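PDB 4V33: polysaccharide deacetylase-like protein from Bacillus anthracis, which is one of two putative polysaccharide deacetylases required for osmotic stability and cell shape maintenance, and probably uses zinc to remove acetyl groups from cell-wall polysaccharide. Local coordinates for residues K209-K222 with S246-F259. Sequence-based numbering, arbitrary orientation. Where two conformers were deposited one is given.
Sequences KNNMNAFHVLQKLK and STSDIKEMVDSGIF
Bent at chi2 (75°) toward helix 247-255, Lys209 reaches Asp249 in a salt bridge, its NZ 2.7 Å from Asp249 OD2 on the syn side of the carboxylate. The same OD2 takes the backbone N of Ser246 from above the carboxylate plane, while Ser246 OG accepts from Asp249 N at 2.9 Å; this capping box starts the helix and holds the carboxylate for the lysine. On the outer side, waters tie Glu252 OE2 to His216 NE2 and to Gln219 NE2. Helices 211-221 and 247-255 run nearly parallel, 25° apart, as successive helices of the deacetylase family's distorted (beta/alpha) barrel. The Phe215 ring packs between them. Met253 CG sits over one face of this ring, 4.1 Å from the centroid in a CH-pi contact, and Gln219 CD covers the opposite face. Glu252 OE2 meets the edge at Phe215 CE2 (3.5 Å), the carboxylate turned 83° to the ring. Ser256 OG, held in an ST turn by Ile258 N, lies at the edge by Phe215 CE1. Deeper in, Phe259 CE1 packs on Phe215 CB at 3.8 Å, and Leu218 CD1 rests against Ile258 CG2. Toward the salt bridge, Met212 SD and Met253 SD touch at 3.8 Å.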
loop_
_atom_site.group_PDB
_atom_site.type_symbol
_atom_site.label_atom_id
_atom_site.label_comp_id
_atom_site.label_asym_id
_atom_site.label_seq_id
_atom_site.Cartn_x
_atom_site.Cartn_y
_atom_site.Cartn_z
ATOM N N LYS A 209 23.368 0.348 8.512
ATOM C CA LYS A 209 24.014 1.522 7.943
ATOM C C LYS A 209 24.009 1.464 6.418
ATOM O O LYS A 209 23.833 2.489 5.741
ATOM C CB LYS A 209 25.456 1.609 8.448
ATOM C CG LYS A 209 26.250 2.795 7.931
ATOM C CD LYS A 209 25.817 4.062 8.625
ATOM C CE LYS A 209 26.877 5.150 8.522
ATOM N NZ LYS A 209 26.502 6.307 9.376
ATOM N N ASN A 210 24.175 0.261 5.872
ATOM C CA ASN A 210 24.219 0.117 4.417
ATOM C C ASN A 210 22.918 0.515 3.727
ATOM O O ASN A 210 22.897 0.701 2.517
ATOM C CB ASN A 210 24.651 -1.301 3.999
ATOM C CG ASN A 210 23.670 -2.372 4.447
ATOM O OD1 ASN A 210 22.466 -2.282 4.203
ATOM N ND2 ASN A 210 24.185 -3.391 5.130
ATOM N N ASN A 211 21.839 0.670 4.487
ATOM C CA ASN A 211 20.596 1.131 3.876
ATOM C C ASN A 211 20.707 2.570 3.361
ATOM O O ASN A 211 19.875 3.017 2.571
ATOM C CB ASN A 211 19.405 0.967 4.823
ATOM C CG ASN A 211 18.913 -0.479 4.915
ATOM O OD1 ASN A 211 17.813 -0.731 5.387
ATOM N ND2 ASN A 211 19.726 -1.428 4.470
ATOM N N MET A 212 21.748 3.287 3.776
ATOM C CA MET A 212 22.053 4.569 3.135
ATOM C C MET A 212 22.345 4.396 1.640
ATOM O O MET A 212 22.127 5.324 0.860
ATOM C CB MET A 212 23.206 5.298 3.834
ATOM C CG MET A 212 22.842 5.842 5.213
ATOM S SD MET A 212 21.557 7.114 5.149
ATOM C CE MET A 212 22.516 8.535 4.629
ATOM N N ASN A 213 22.825 3.219 1.240
ATOM C CA ASN A 213 22.988 2.930 -0.191
ATOM C C ASN A 213 21.647 2.904 -0.917
ATOM O O ASN A 213 21.535 3.407 -2.039
ATOM C CB ASN A 213 23.701 1.594 -0.414
ATOM C CG ASN A 213 25.132 1.609 0.078
ATOM O OD1 ASN A 213 25.807 2.640 0.038
ATOM N ND2 ASN A 213 25.603 0.459 0.548
ATOM N N ALA A 214 20.635 2.312 -0.281
ATOM C CA ALA A 214 19.291 2.295 -0.854
ATOM C C ALA A 214 18.739 3.708 -0.964
ATOM O O ALA A 214 18.161 4.080 -1.979
ATOM C CB ALA A 214 18.361 1.418 -0.024
ATOM N N PHE A 215 18.924 4.493 0.095
ATOM C CA PHE A 215 18.544 5.898 0.107
ATOM C C PHE A 215 19.140 6.652 -1.085
ATOM O O PHE A 215 18.429 7.343 -1.820
ATOM C CB PHE A 215 18.995 6.504 1.446
ATOM C CG PHE A 215 18.805 7.989 1.557
ATOM C CD1 PHE A 215 17.584 8.582 1.262
ATOM C CD2 PHE A 215 19.847 8.791 2.001
ATOM C CE1 PHE A 215 17.417 9.949 1.378
ATOM C CE2 PHE A 215 19.685 10.164 2.121
ATOM C CZ PHE A 215 18.466 10.743 1.812
ATOM N N HIS A 216 20.443 6.509 -1.281
ATOM C CA HIS A 216 21.117 7.188 -2.380
ATOM C C HIS A 216 20.612 6.738 -3.751
ATOM O O HIS A 216 20.495 7.551 -4.664
ATOM C CB HIS A 216 22.629 6.993 -2.268
ATOM C CG HIS A 216 23.222 7.635 -1.055
ATOM N ND1 HIS A 216 24.345 7.144 -0.427
ATOM C CD2 HIS A 216 22.848 8.732 -0.355
ATOM C CE1 HIS A 216 24.635 7.907 0.613
ATOM N NE2 HIS A 216 23.741 8.878 0.679
ATOM N N VAL A 217 20.310 5.450 -3.894
ATOM C CA VAL A 217 19.763 4.936 -5.151
ATOM C C VAL A 217 18.388 5.550 -5.407
ATOM O O VAL A 217 18.074 5.970 -6.523
ATOM C CB VAL A 217 19.659 3.400 -5.127
ATOM C CG1 VAL A 217 18.744 2.898 -6.235
ATOM C CG2 VAL A 217 21.050 2.767 -5.237
ATOM N N LEU A 218 17.565 5.610 -4.365
ATOM C CA LEU A 218 16.246 6.220 -4.507
ATOM C C LEU A 218 16.315 7.721 -4.835
ATOM O O LEU A 218 15.521 8.228 -5.639
ATOM C CB LEU A 218 15.389 5.944 -3.268
ATOM C CG LEU A 218 15.016 4.472 -3.068
ATOM C CD1 LEU A 218 14.255 4.296 -1.747
ATOM C CD2 LEU A 218 14.195 3.951 -4.249
ATOM N N GLN A 219 17.273 8.428 -4.238
ATOM C CA GLN A 219 17.487 9.835 -4.576
ATOM C C GLN A 219 17.867 10.004 -6.047
ATOM O O GLN A 219 17.422 10.940 -6.712
ATOM C CB GLN A 219 18.592 10.440 -3.715
ATOM C CG GLN A 219 18.204 10.688 -2.277
ATOM C CD GLN A 219 19.323 11.346 -1.507
ATOM O OE1 GLN A 219 20.411 10.787 -1.382
ATOM N NE2 GLN A 219 19.075 12.550 -1.012
ATOM N N LYS A 220 18.694 9.090 -6.544
ATOM C CA LYS A 220 19.122 9.140 -7.936
ATOM C C LYS A 220 17.944 8.938 -8.886
ATOM O O LYS A 220 17.786 9.680 -9.857
ATOM C CB LYS A 220 20.197 8.086 -8.200
ATOM C CG LYS A 220 20.628 8.000 -9.656
ATOM C CD LYS A 220 21.606 6.860 -9.881
ATOM C CE LYS A 220 21.917 6.699 -11.369
ATOM N NZ LYS A 220 22.837 5.557 -11.622
ATOM N N LEU A 221 17.119 7.934 -8.600
ATOM C CA LEU A 221 16.019 7.582 -9.494
ATOM C C LEU A 221 14.872 8.582 -9.428
ATOM O O LEU A 221 14.091 8.714 -10.373
ATOM C CB LEU A 221 15.514 6.167 -9.193
ATOM C CG LEU A 221 16.515 5.053 -9.521
ATOM C CD1 LEU A 221 15.967 3.686 -9.131
ATOM C CD2 LEU A 221 16.884 5.086 -10.994
ATOM N N LYS A 222 14.774 9.279 -8.300
ATOM C CA LYS A 222 13.747 10.293 -8.115
ATOM C C LYS A 222 13.871 11.387 -9.167
ATOM O O LYS A 222 14.964 11.894 -9.421
ATOM C CB LYS A 222 13.838 10.889 -6.708
ATOM C CG LYS A 222 12.824 11.994 -6.424
ATOM C CD LYS A 222 12.873 12.387 -4.950
ATOM C CE LYS A 222 11.974 13.578 -4.651
ATOM N NZ LYS A 222 10.538 13.265 -4.875
ATOM N N SER A 246 22.738 6.084 11.853
ATOM C CA SER A 246 22.938 7.078 12.889
ATOM C C SER A 246 21.721 7.982 12.978
ATOM O O SER A 246 20.834 7.944 12.120
ATOM C CB SER A 246 24.169 7.925 12.577
ATOM O OG SER A 246 23.963 8.694 11.396
ATOM N N THR A 247 21.688 8.806 14.018
ATOM C CA THR A 247 20.643 9.802 14.155
ATOM C C THR A 247 20.652 10.733 12.945
ATOM O O THR A 247 19.599 11.032 12.382
ATOM C CB THR A 247 20.807 10.596 15.455
ATOM O OG1 THR A 247 20.559 9.724 16.569
ATOM C CG2 THR A 247 19.825 11.768 15.505
ATOM N N SER A 248 21.840 11.153 12.520
ATOM C CA SER A 248 21.937 12.027 11.353
ATOM C C SER A 248 21.485 11.330 10.068
ATOM O O SER A 248 20.860 11.963 9.216
ATOM C CB SER A 248 23.343 12.619 11.205
ATOM O OG SER A 248 24.316 11.612 11.007
ATOM N N ASP A 249 21.785 10.038 9.930
ATOM C CA ASP A 249 21.320 9.269 8.768
ATOM C C ASP A 249 19.801 9.259 8.719
ATOM O O ASP A 249 19.192 9.505 7.679
ATOM C CB ASP A 249 21.780 7.806 8.834
ATOM C CG ASP A 249 23.266 7.638 8.619
ATOM O OD1 ASP A 249 23.898 8.519 8.008
ATOM O OD2 ASP A 249 23.799 6.602 9.061
ATOM N N ILE A 250 19.188 8.940 9.852
ATOM C CA ILE A 250 17.737 8.874 9.932
ATOM C C ILE A 250 17.106 10.225 9.602
ATOM O O ILE A 250 16.115 10.296 8.878
ATOM C CB ILE A 250 17.291 8.389 11.323
ATOM C CG1 ILE A 250 17.620 6.903 11.468
ATOM C CG2 ILE A 250 15.801 8.635 11.528
ATOM C CD1 ILE A 250 17.471 6.378 12.883
ATOM N N LYS A 251 17.686 11.298 10.126
ATOM C CA LYS A 251 17.142 12.623 9.861
ATOM C C LYS A 251 17.235 12.969 8.374
ATOM O O LYS A 251 16.306 13.533 7.807
ATOM C CB LYS A 251 17.813 13.677 10.747
ATOM C CG LYS A 251 17.290 13.668 12.186
ATOM C CD LYS A 251 18.078 14.613 13.085
ATOM C CE LYS A 251 17.329 14.919 14.378
ATOM N NZ LYS A 251 16.992 13.691 15.152
ATOM N N GLU A 252 18.336 12.593 7.734
ATOM C CA GLU A 252 18.486 12.818 6.300
ATOM C C GLU A 252 17.435 12.023 5.516
ATOM O O GLU A 252 16.806 12.540 4.585
ATOM C CB GLU A 252 19.898 12.433 5.855
ATOM C CG GLU A 252 20.258 12.831 4.440
ATOM C CD GLU A 252 21.719 12.556 4.117
ATOM O OE1 GLU A 252 22.511 12.338 5.058
ATOM O OE2 GLU A 252 22.074 12.559 2.921
ATOM N N MET A 253 17.237 10.769 5.902
ATOM C CA MET A 253 16.287 9.897 5.217
ATOM C C MET A 253 14.861 10.408 5.362
ATOM O O MET A 253 14.096 10.429 4.399
ATOM C CB MET A 253 16.394 8.473 5.763
ATOM C CG MET A 253 17.690 7.788 5.380
ATOM S SD MET A 253 18.048 6.335 6.386
ATOM C CE MET A 253 16.953 5.149 5.628
ATOM N N VAL A 254 14.507 10.823 6.571
ATOM C CA VAL A 254 13.171 11.341 6.825
ATOM C C VAL A 254 12.963 12.725 6.200
ATOM O O VAL A 254 11.946 12.972 5.551
ATOM C CB VAL A 254 12.869 11.369 8.335
ATOM C CG1 VAL A 254 11.579 12.119 8.612
ATOM C CG2 VAL A 254 12.794 9.949 8.874
ATOM N N ASP A 255 13.928 13.625 6.376
ATOM C CA ASP A 255 13.769 14.991 5.870
ATOM C C ASP A 255 13.650 15.051 4.345
ATOM O O ASP A 255 13.054 15.989 3.803
ATOM C CB ASP A 255 14.910 15.899 6.337
ATOM C CG ASP A 255 14.877 16.172 7.832
ATOM O OD1 ASP A 255 13.893 15.787 8.506
ATOM O OD2 ASP A 255 15.843 16.784 8.331
ATOM N N SER A 256 14.208 14.053 3.663
ATOM C CA SER A 256 14.173 13.997 2.198
ATOM C C SER A 256 12.768 13.741 1.670
ATOM O O SER A 256 12.500 13.943 0.486
ATOM C CB SER A 256 15.087 12.885 1.680
ATOM O OG SER A 256 14.525 11.604 1.941
ATOM N N GLY A 257 11.889 13.266 2.545
ATOM C CA GLY A 257 10.550 12.876 2.149
ATOM C C GLY A 257 10.480 11.459 1.611
ATOM O O GLY A 257 9.402 10.972 1.279
ATOM N N ILE A 258 11.626 10.789 1.525
ATOM C CA ILE A 258 11.664 9.446 0.955
ATOM C C ILE A 258 11.325 8.367 1.983
ATOM O O ILE A 258 10.561 7.454 1.699
ATOM C CB ILE A 258 13.026 9.146 0.261
ATOM C CG1 ILE A 258 13.216 10.090 -0.933
ATOM C CG2 ILE A 258 13.097 7.693 -0.208
ATOM C CD1 ILE A 258 14.579 9.963 -1.606
ATOM N N PHE A 259 11.877 8.468 3.187
ATOM C CA PHE A 259 11.686 7.391 4.145
ATOM C C PHE A 259 10.637 7.634 5.214
ATOM O O PHE A 259 10.520 8.726 5.766
ATOM C CB PHE A 259 13.011 7.006 4.804
ATOM C CG PHE A 259 13.812 6.034 3.997
ATOM C CD1 PHE A 259 14.671 6.483 3.013
ATOM C CD2 PHE A 259 13.688 4.665 4.207
ATOM C CE1 PHE A 259 15.403 5.590 2.245
ATOM C CE2 PHE A 259 14.415 3.764 3.442
ATOM C CZ PHE A 259 15.282 4.235 2.464
HETATM O O HOH W 1 26.071 8.029 6.441
HETATM O O HOH W 2 24.028 11.046 2.491
HETATM O O HOH W 3 20.079 14.172 1.431
#